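Local coordinates for protein transferrin (Manduca sexta, PDB 6WB6) that carries iron in an insect, binding a single ferric ion per molecule together with a carbonate anion, at residues L108-V122 and A207-T221. Residues are numbered along the deposited sequence; the frame is centred on the assembly and turned at random.
Sequences LKGLRSCHTGVNRNV and ALRCLAHNNGEVAFT. With CO3 (carbonate ion), chain G; CO3 (carbonate ion), chain F.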
# COMPACT_ATOMS: atom_id res chain seq x y z
N LEU A 108 15.91 27.58 -12.18
CA LEU A 108 14.56 27.18 -11.79
C LEU A 108 14.32 27.52 -10.33
O LEU A 108 13.16 27.56 -9.90
CB LEU A 108 14.33 25.69 -12.05
CG LEU A 108 14.20 25.33 -13.54
CD1 LEU A 108 14.04 23.83 -13.73
CD2 LEU A 108 13.05 26.10 -14.22
N LYS A 109 15.39 27.79 -9.59
CA LYS A 109 15.28 28.12 -8.17
C LYS A 109 14.48 29.39 -8.00
O LYS A 109 14.66 30.35 -8.74
CB LYS A 109 16.66 28.30 -7.54
CG LYS A 109 16.62 28.71 -6.04
CD LYS A 109 18.02 28.98 -5.49
CE LYS A 109 18.27 28.38 -4.07
NZ LYS A 109 17.33 28.88 -3.01
N GLY A 110 13.62 29.40 -7.00
CA GLY A 110 12.83 30.55 -6.71
C GLY A 110 11.62 30.74 -7.60
O GLY A 110 10.86 31.69 -7.39
N LEU A 111 11.41 29.86 -8.57
CA LEU A 111 10.27 30.01 -9.46
C LEU A 111 9.00 29.45 -8.82
O LEU A 111 9.05 28.62 -7.91
CB LEU A 111 10.52 29.30 -10.78
CG LEU A 111 11.63 29.82 -11.67
CD1 LEU A 111 11.62 29.00 -12.95
CD2 LEU A 111 11.49 31.26 -12.00
N ARG A 112 7.86 29.94 -9.29
CA ARG A 112 6.58 29.32 -9.00
C ARG A 112 6.34 28.17 -9.97
O ARG A 112 6.21 28.40 -11.18
CB ARG A 112 5.46 30.35 -9.09
CG ARG A 112 5.67 31.61 -8.24
CD ARG A 112 4.43 32.49 -8.35
NE ARG A 112 4.35 33.08 -9.68
CZ ARG A 112 5.07 34.13 -10.07
NH1 ARG A 112 5.88 34.71 -9.20
NH2 ARG A 112 4.95 34.60 -11.30
N SER A 113 6.26 26.95 -9.44
CA SER A 113 6.34 25.71 -10.21
C SER A 113 4.99 25.00 -10.26
O SER A 113 4.27 24.95 -9.27
CB SER A 113 7.37 24.75 -9.60
OG SER A 113 7.00 24.33 -8.30
N CYS A 114 4.68 24.42 -11.42
CA CYS A 114 3.41 23.77 -11.68
C CYS A 114 3.65 22.30 -11.98
O CYS A 114 4.26 21.96 -13.00
CB CYS A 114 2.67 24.43 -12.84
SG CYS A 114 2.40 26.19 -12.68
N HIS A 115 3.13 21.44 -11.12
CA HIS A 115 3.42 20.03 -11.14
C HIS A 115 2.13 19.27 -11.41
O HIS A 115 1.04 19.73 -11.07
CB HIS A 115 4.01 19.55 -9.79
CG HIS A 115 5.33 20.20 -9.45
ND1 HIS A 115 6.54 19.59 -9.69
CD2 HIS A 115 5.61 21.41 -8.93
CE1 HIS A 115 7.52 20.41 -9.34
NE2 HIS A 115 6.98 21.51 -8.85
N THR A 116 2.28 18.09 -12.00
CA THR A 116 1.12 17.24 -12.20
C THR A 116 0.54 16.81 -10.87
O THR A 116 -0.66 16.96 -10.61
CB THR A 116 1.50 16.02 -13.03
OG1 THR A 116 2.50 15.27 -12.33
CG2 THR A 116 2.03 16.46 -14.34
N GLY A 117 1.39 16.27 -10.01
CA GLY A 117 0.97 15.83 -8.70
C GLY A 117 2.05 14.98 -8.09
O GLY A 117 3.00 14.57 -8.75
N VAL A 118 1.87 14.69 -6.80
CA VAL A 118 2.91 13.98 -6.07
C VAL A 118 3.09 12.57 -6.61
O VAL A 118 2.13 11.90 -7.01
CB VAL A 118 2.61 13.95 -4.56
CG1 VAL A 118 1.45 13.04 -4.24
CG2 VAL A 118 3.87 13.53 -3.80
N ASN A 119 4.33 12.12 -6.60
CA ASN A 119 4.74 10.76 -6.91
C ASN A 119 4.51 10.39 -8.36
O ASN A 119 4.54 9.22 -8.71
CB ASN A 119 4.02 9.76 -6.01
CG ASN A 119 4.47 9.87 -4.57
OD1 ASN A 119 5.62 10.15 -4.31
ND2 ASN A 119 3.54 9.69 -3.64
N ARG A 120 4.28 11.37 -9.21
CA ARG A 120 4.09 11.10 -10.62
C ARG A 120 5.39 11.30 -11.38
O ARG A 120 6.35 11.89 -10.87
CB ARG A 120 2.98 12.00 -11.17
CG ARG A 120 1.61 11.67 -10.57
CD ARG A 120 0.47 12.64 -10.97
NE ARG A 120 0.20 12.67 -12.40
CZ ARG A 120 -0.93 13.13 -12.95
NH1 ARG A 120 -1.91 13.58 -12.16
NH2 ARG A 120 -1.08 13.13 -14.28
N ASN A 121 5.43 10.79 -12.61
CA ASN A 121 6.71 10.75 -13.33
C ASN A 121 7.21 12.10 -13.84
O ASN A 121 8.28 12.54 -13.43
CB ASN A 121 6.62 9.79 -14.50
CG ASN A 121 6.78 8.35 -14.06
OD1 ASN A 121 7.89 7.88 -13.82
ND2 ASN A 121 5.67 7.66 -13.90
N VAL A 122 6.50 12.73 -14.78
CA VAL A 122 7.06 13.93 -15.39
C VAL A 122 6.96 15.10 -14.43
O VAL A 122 7.80 16.02 -14.47
CB VAL A 122 6.38 14.28 -16.73
CG1 VAL A 122 6.37 13.07 -17.65
CG2 VAL A 122 4.93 14.82 -16.52
N ALA A 207 -1.29 21.54 -15.04
CA ALA A 207 -0.01 22.19 -14.85
C ALA A 207 0.21 23.28 -15.89
O ALA A 207 0.77 24.33 -15.58
CB ALA A 207 1.12 21.17 -14.93
N LEU A 208 -0.20 23.04 -17.14
CA LEU A 208 -0.05 24.10 -18.12
C LEU A 208 -1.04 25.23 -17.84
O LEU A 208 -0.72 26.40 -18.07
CB LEU A 208 -0.22 23.54 -19.54
CG LEU A 208 0.87 22.49 -19.89
CD1 LEU A 208 0.44 21.48 -20.90
CD2 LEU A 208 2.12 23.21 -20.36
N ARG A 209 -2.23 24.92 -17.33
CA ARG A 209 -3.14 25.99 -16.91
C ARG A 209 -2.58 26.76 -15.72
O ARG A 209 -2.73 27.98 -15.63
CB ARG A 209 -4.51 25.41 -16.54
CG ARG A 209 -5.23 24.82 -17.74
CD ARG A 209 -6.64 24.46 -17.41
NE ARG A 209 -6.68 23.32 -16.51
CZ ARG A 209 -6.95 22.07 -16.88
NH1 ARG A 209 -7.23 21.77 -18.14
NH2 ARG A 209 -6.94 21.11 -15.96
N CYS A 210 -1.96 26.04 -14.78
CA CYS A 210 -1.25 26.73 -13.71
C CYS A 210 -0.24 27.70 -14.30
O CYS A 210 -0.14 28.85 -13.87
CB CYS A 210 -0.57 25.69 -12.81
SG CYS A 210 0.63 26.33 -11.64
N LEU A 211 0.48 27.27 -15.33
CA LEU A 211 1.51 28.11 -15.94
C LEU A 211 0.89 29.25 -16.77
O LEU A 211 1.34 30.40 -16.69
CB LEU A 211 2.41 27.23 -16.81
CG LEU A 211 3.49 27.90 -17.69
CD1 LEU A 211 4.63 28.38 -16.85
CD2 LEU A 211 4.03 26.98 -18.77
N ALA A 212 -0.14 28.96 -17.55
CA ALA A 212 -0.65 29.94 -18.50
C ALA A 212 -1.69 30.88 -17.88
O ALA A 212 -1.85 32.01 -18.35
CB ALA A 212 -1.28 29.23 -19.71
N HIS A 213 -2.40 30.41 -16.85
CA HIS A 213 -3.54 31.10 -16.29
C HIS A 213 -3.40 31.43 -14.81
O HIS A 213 -4.15 32.28 -14.32
CB HIS A 213 -4.80 30.24 -16.47
CG HIS A 213 -5.04 29.82 -17.89
ND1 HIS A 213 -5.76 28.69 -18.21
CD2 HIS A 213 -4.63 30.36 -19.06
CE1 HIS A 213 -5.79 28.56 -19.53
NE2 HIS A 213 -5.12 29.56 -20.07
N ASN A 214 -2.49 30.77 -14.07
CA ASN A 214 -2.28 31.11 -12.67
C ASN A 214 -0.87 31.62 -12.43
O ASN A 214 -0.32 31.47 -11.33
CB ASN A 214 -2.57 29.92 -11.75
CG ASN A 214 -2.93 30.37 -10.34
OD1 ASN A 214 -3.47 31.45 -10.16
ND2 ASN A 214 -2.65 29.53 -9.35
N ASN A 215 -0.27 32.22 -13.44
CA ASN A 215 0.96 32.98 -13.25
C ASN A 215 2.07 32.10 -12.66
O ASN A 215 2.98 32.59 -12.01
CB ASN A 215 0.71 34.20 -12.35
CG ASN A 215 1.73 35.29 -12.54
OD1 ASN A 215 2.42 35.34 -13.56
ND2 ASN A 215 1.82 36.19 -11.57
N GLY A 216 1.99 30.79 -12.89
CA GLY A 216 3.14 29.93 -12.66
C GLY A 216 4.26 30.27 -13.60
O GLY A 216 4.06 30.88 -14.64
N GLU A 217 5.48 29.87 -13.23
CA GLU A 217 6.64 30.24 -14.03
C GLU A 217 7.35 29.05 -14.65
O GLU A 217 8.19 29.26 -15.54
CB GLU A 217 7.64 31.04 -13.18
CG GLU A 217 7.24 32.49 -12.98
CD GLU A 217 7.88 33.07 -11.74
OE1 GLU A 217 7.92 32.33 -10.72
OE2 GLU A 217 8.35 34.24 -11.77
N VAL A 218 7.06 27.84 -14.22
CA VAL A 218 7.56 26.63 -14.85
C VAL A 218 6.53 25.54 -14.64
O VAL A 218 5.88 25.48 -13.60
CB VAL A 218 8.94 26.24 -14.27
CG1 VAL A 218 8.84 25.99 -12.77
CG2 VAL A 218 9.49 25.03 -14.97
N ALA A 219 6.35 24.69 -15.65
CA ALA A 219 5.41 23.58 -15.59
C ALA A 219 6.18 22.33 -15.94
O ALA A 219 6.99 22.34 -16.87
CB ALA A 219 4.24 23.76 -16.57
N PHE A 220 6.02 21.29 -15.13
CA PHE A 220 6.58 19.98 -15.42
C PHE A 220 5.45 19.08 -15.91
O PHE A 220 4.53 18.75 -15.15
CB PHE A 220 7.26 19.41 -14.17
CG PHE A 220 8.37 20.29 -13.64
CD1 PHE A 220 9.60 20.32 -14.25
CD2 PHE A 220 8.16 21.11 -12.55
CE1 PHE A 220 10.62 21.12 -13.77
CE2 PHE A 220 9.19 21.93 -12.06
CZ PHE A 220 10.41 21.93 -12.68
N THR A 221 5.51 18.68 -17.18
CA THR A 221 4.45 17.87 -17.72
C THR A 221 5.03 17.01 -18.85
O THR A 221 6.23 16.72 -18.87
CB THR A 221 3.30 18.81 -18.12
OG1 THR A 221 2.21 18.05 -18.62
CG2 THR A 221 3.77 19.86 -19.17
C CO3 G . 3.08 12.22 -14.59
O1 CO3 G . 1.86 11.89 -14.32
O2 CO3 G . 3.57 13.21 -13.93
O3 CO3 G . 3.83 11.61 -15.46
C CO3 F . 1.87 8.76 -13.46
O1 CO3 F . 1.70 7.97 -12.44
O2 CO3 F . 0.86 9.01 -14.32
O3 CO3 F . 3.07 9.28 -13.58
O HOH W 1 8.94 33.34 -8.49
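The backbone O of Arg112 accepts two N-H groups. Glu217 N meets it at 2.6 Å in the carbonyl plane, and Val218 N, tilted from that plane, at 3.2 Å. The backbone O of Asn215 in turn takes NE of Arg112 at 2.7 Å and NH2 at 2.9 Å. Both come from one side of the guanidinium, and the oxygen lies in its plane. The Arg112 chain bends at chi3 (-71°) to bring the group there. The Glu217 carboxylate stacks over one guanidinium face, the planes 17° apart. The salt bridge from NH2 to OE2 is thus one of charge alone. OE1 of Glu217 instead receives the backbone N of Arg112 at 2.8 Å, nearly straight, and a water links it to Gly110 O. An alanine in place of Arg112 would probably leave the Asn215 carbonyl without both donors and the Glu217 carboxylate without its countercharge. In the N-terminal transferrin lobe, strand 112-114 lies between strands 161-163 and 218-222, parallel to both. On the Ala219 side, the Cys114-Cys210 disulfide ties the sheet to helix 203-213. On the Ser113 and Val218 side, Phe220 CD2 lies over the His115 ring, 3.3 Å from CE1, the rings oblique. His115 NE2 pairs with Ser113 OG, also bonded to Ser162, and ND1 with Gly123 O. Beyond the strand, Thr116 OG1, Arg120 NE and Val122 N bind one of two carbonates, with Gly123 N. Asn121 N and ND2 bind the other. Tyr90 and Tyr204 are ligands of the nearby iron.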